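Local coordinates for actin binding protein family protein (Entamoeba histolytica HM-1:IMSS, PDB 6K2F) that probably binds actin monomers and restrains their polymerization through its ADF-homology domains, of which this chain is the N-terminal one, at residues L65-T70 with N76-L81. Numbering follows the deposited sequence.
Sequences LFRTET and NGYKWL
Antiparallel neighbours in the central mixed sheet of the ADF-homology fold, the strands carrying Phe66 and Leu81 are joined by a backbone hydrogen bond in each direction between these two residues. Phe66 N to Leu81 O measures 2.9 Å and is almost straight. On one face of the sheet the Phe66 and Leu81 side chains run alongside each other, Phe66 CD1 lying 4.1 Å from Leu81 CD1. The next pair, Arg67 and Trp80, is non-hydrogen-bonded and faces the other side, where helix 6-18 packs. There Arg67 CB sits over the indole of Trp80, 3.7 Å from the centroid of its six-membered ring and only 6° off the normal, while Leu65 O meets the ring edge. With CG anti to the backbone N (chi1 -172°) and a bend at chi3, the arginine then runs over the Tyr78 ring. Arg67 CD makes a CH-pi contact over the Tyr78 face, and Arg67 CZ lies 4.4 Å from the Tyr78 ring centroid, a cation-pi pair with the guanidinium and ring planes 54° apart. Gly21 O binds Arg67 NE, and Asn16 OD1 takes bonds from both Trp80 NE1 and Tyr78 N. At Glu69 and Thr70 the chain turns a corner. Lys79 O accepts from Thr68 N and, at 2.7 Å, from Thr68 OG1, which approaches from above the carbonyl plane. Thr68 OG1 also accepts from Thr70 N (3.0 Å), closing an ST turn, and Thr70 O takes the bond from Lys79 N. One threonine hydroxyl thus ties the corner to the neighbouring strand, while Arg67, in a long salt bridge with Glu69, itself paired with Arg22, probably also gains from the tyrosine pi cloud.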
loop_
_atom_site.group_PDB
_atom_site.type_symbol
_atom_site.label_atom_id
_atom_site.label_comp_id
_atom_site.label_asym_id
_atom_site.label_seq_id
_atom_site.Cartn_x
_atom_site.Cartn_y
_atom_site.Cartn_z
ATOM N N LEU A 65 13.384 -0.099 2.540
ATOM C CA LEU A 65 12.883 -1.486 2.556
ATOM C C LEU A 65 11.550 -1.476 1.825
ATOM O O LEU A 65 10.607 -0.881 2.343
ATOM C CB LEU A 65 12.752 -1.964 3.997
ATOM C CG LEU A 65 14.019 -1.837 4.822
ATOM C CD1 LEU A 65 13.778 -2.277 6.246
ATOM C CD2 LEU A 65 15.142 -2.623 4.188
ATOM N N PHE A 66 11.535 -2.021 0.624
ATOM C CA PHE A 66 10.404 -1.874 -0.313
ATOM C C PHE A 66 9.750 -3.249 -0.491
ATOM O O PHE A 66 10.352 -4.192 -0.985
ATOM C CB PHE A 66 10.894 -1.295 -1.631
ATOM C CG PHE A 66 9.785 -0.805 -2.517
ATOM C CD1 PHE A 66 9.073 -1.706 -3.286
ATOM C CD2 PHE A 66 9.483 0.547 -2.605
ATOM C CE1 PHE A 66 8.064 -1.267 -4.120
ATOM C CE2 PHE A 66 8.435 0.976 -3.408
ATOM C CZ PHE A 66 7.741 0.071 -4.169
ATOM N N ARG A 67 8.496 -3.335 -0.119
ATOM C CA ARG A 67 7.753 -4.617 -0.117
ATOM C C ARG A 67 7.336 -4.984 -1.544
ATOM O O ARG A 67 6.775 -4.138 -2.236
ATOM C CB ARG A 67 6.531 -4.503 0.789
ATOM C CG ARG A 67 5.824 -5.831 1.005
ATOM C CD ARG A 67 4.597 -5.721 1.893
ATOM N NE ARG A 67 3.664 -4.713 1.410
ATOM C CZ ARG A 67 2.849 -4.834 0.370
ATOM N NH1 ARG A 67 2.825 -5.948 -0.343
ATOM N NH2 ARG A 67 2.044 -3.840 0.042
ATOM N N THR A 68 7.616 -6.210 -1.966
ATOM C CA THR A 68 7.164 -6.725 -3.278
ATOM C C THR A 68 5.751 -7.280 -3.141
ATOM O O THR A 68 5.178 -7.279 -2.035
ATOM C CB THR A 68 8.087 -7.808 -3.852
ATOM O OG1 THR A 68 7.873 -9.048 -3.175
ATOM C CG2 THR A 68 9.543 -7.403 -3.787
ATOM N N GLU A 69 5.200 -7.831 -4.234
ATOM C CA GLU A 69 3.892 -8.536 -4.233
ATOM C C GLU A 69 4.059 -10.043 -4.028
ATOM O O GLU A 69 3.049 -10.753 -4.046
ATOM C CB GLU A 69 3.175 -8.274 -5.555
ATOM C CG GLU A 69 2.681 -6.850 -5.696
ATOM C CD GLU A 69 1.783 -6.414 -4.556
ATOM O OE1 GLU A 69 0.777 -7.099 -4.291
ATOM O OE2 GLU A 69 2.135 -5.443 -3.892
ATOM N N THR A 70 5.295 -10.519 -3.876
ATOM C CA THR A 70 5.580 -11.963 -3.747
ATOM C C THR A 70 5.535 -12.318 -2.262
ATOM O O THR A 70 6.211 -11.659 -1.475
ATOM C CB THR A 70 6.903 -12.324 -4.431
ATOM O OG1 THR A 70 6.708 -12.079 -5.825
ATOM C CG2 THR A 70 7.295 -13.768 -4.217
ATOM N N ASN A 76 5.580 -15.974 6.463
ATOM C CA ASN A 76 4.109 -15.780 6.312
ATOM C C ASN A 76 3.878 -14.307 5.995
ATOM O O ASN A 76 2.807 -13.767 6.309
ATOM C CB ASN A 76 3.346 -16.218 7.565
ATOM C CG ASN A 76 1.857 -16.344 7.359
ATOM O OD1 ASN A 76 1.074 -16.143 8.296
ATOM N ND2 ASN A 76 1.467 -16.727 6.160
ATOM N N GLY A 77 4.883 -13.703 5.378
ATOM C CA GLY A 77 4.868 -12.289 5.000
ATOM C C GLY A 77 5.174 -12.144 3.520
ATOM O O GLY A 77 4.594 -12.881 2.737
ATOM N N TYR A 78 6.110 -11.270 3.193
ATOM C CA TYR A 78 6.440 -10.896 1.801
ATOM C C TYR A 78 7.952 -10.962 1.584
ATOM O O TYR A 78 8.746 -10.850 2.537
ATOM C CB TYR A 78 5.939 -9.483 1.533
ATOM C CG TYR A 78 4.473 -9.376 1.210
ATOM C CD1 TYR A 78 4.039 -9.571 -0.090
ATOM C CD2 TYR A 78 3.522 -9.051 2.167
ATOM C CE1 TYR A 78 2.713 -9.420 -0.447
ATOM C CE2 TYR A 78 2.187 -8.891 1.821
ATOM C CZ TYR A 78 1.776 -9.092 0.513
ATOM O OH TYR A 78 0.466 -8.951 0.106
ATOM N N LYS A 79 8.341 -11.055 0.316
ATOM C CA LYS A 79 9.709 -10.734 -0.153
ATOM C C LYS A 79 9.832 -9.215 -0.330
ATOM O O LYS A 79 8.854 -8.561 -0.694
ATOM C CB LYS A 79 9.982 -11.466 -1.463
ATOM C CG LYS A 79 10.028 -12.982 -1.338
ATOM C CD LYS A 79 11.412 -13.492 -1.236
ATOM C CE LYS A 79 11.528 -14.996 -1.108
ATOM N NZ LYS A 79 12.946 -15.362 -0.899
ATOM N N TRP A 80 11.008 -8.675 -0.057
ATOM C CA TRP A 80 11.293 -7.221 -0.088
ATOM C C TRP A 80 12.477 -6.931 -1.014
ATOM O O TRP A 80 13.245 -7.845 -1.341
ATOM C CB TRP A 80 11.609 -6.733 1.323
ATOM C CG TRP A 80 10.465 -6.841 2.285
ATOM C CD1 TRP A 80 9.900 -7.976 2.779
ATOM C CD2 TRP A 80 9.727 -5.746 2.840
ATOM N NE1 TRP A 80 8.862 -7.663 3.609
ATOM C CE2 TRP A 80 8.729 -6.305 3.673
ATOM C CE3 TRP A 80 9.853 -4.357 2.782
ATOM C CZ2 TRP A 80 7.855 -5.510 4.409
ATOM C CZ3 TRP A 80 8.997 -3.576 3.518
ATOM C CH2 TRP A 80 8.001 -4.146 4.310
ATOM N N LEU A 81 12.582 -5.671 -1.411
ATOM C CA LEU A 81 13.809 -5.103 -2.003
ATOM C C LEU A 81 14.514 -4.291 -0.929
ATOM O O LEU A 81 13.845 -3.568 -0.167
ATOM C CB LEU A 81 13.469 -4.182 -3.174
ATOM C CG LEU A 81 12.472 -4.720 -4.185
ATOM C CD1 LEU A 81 12.145 -3.626 -5.185
ATOM C CD2 LEU A 81 12.998 -5.966 -4.841
#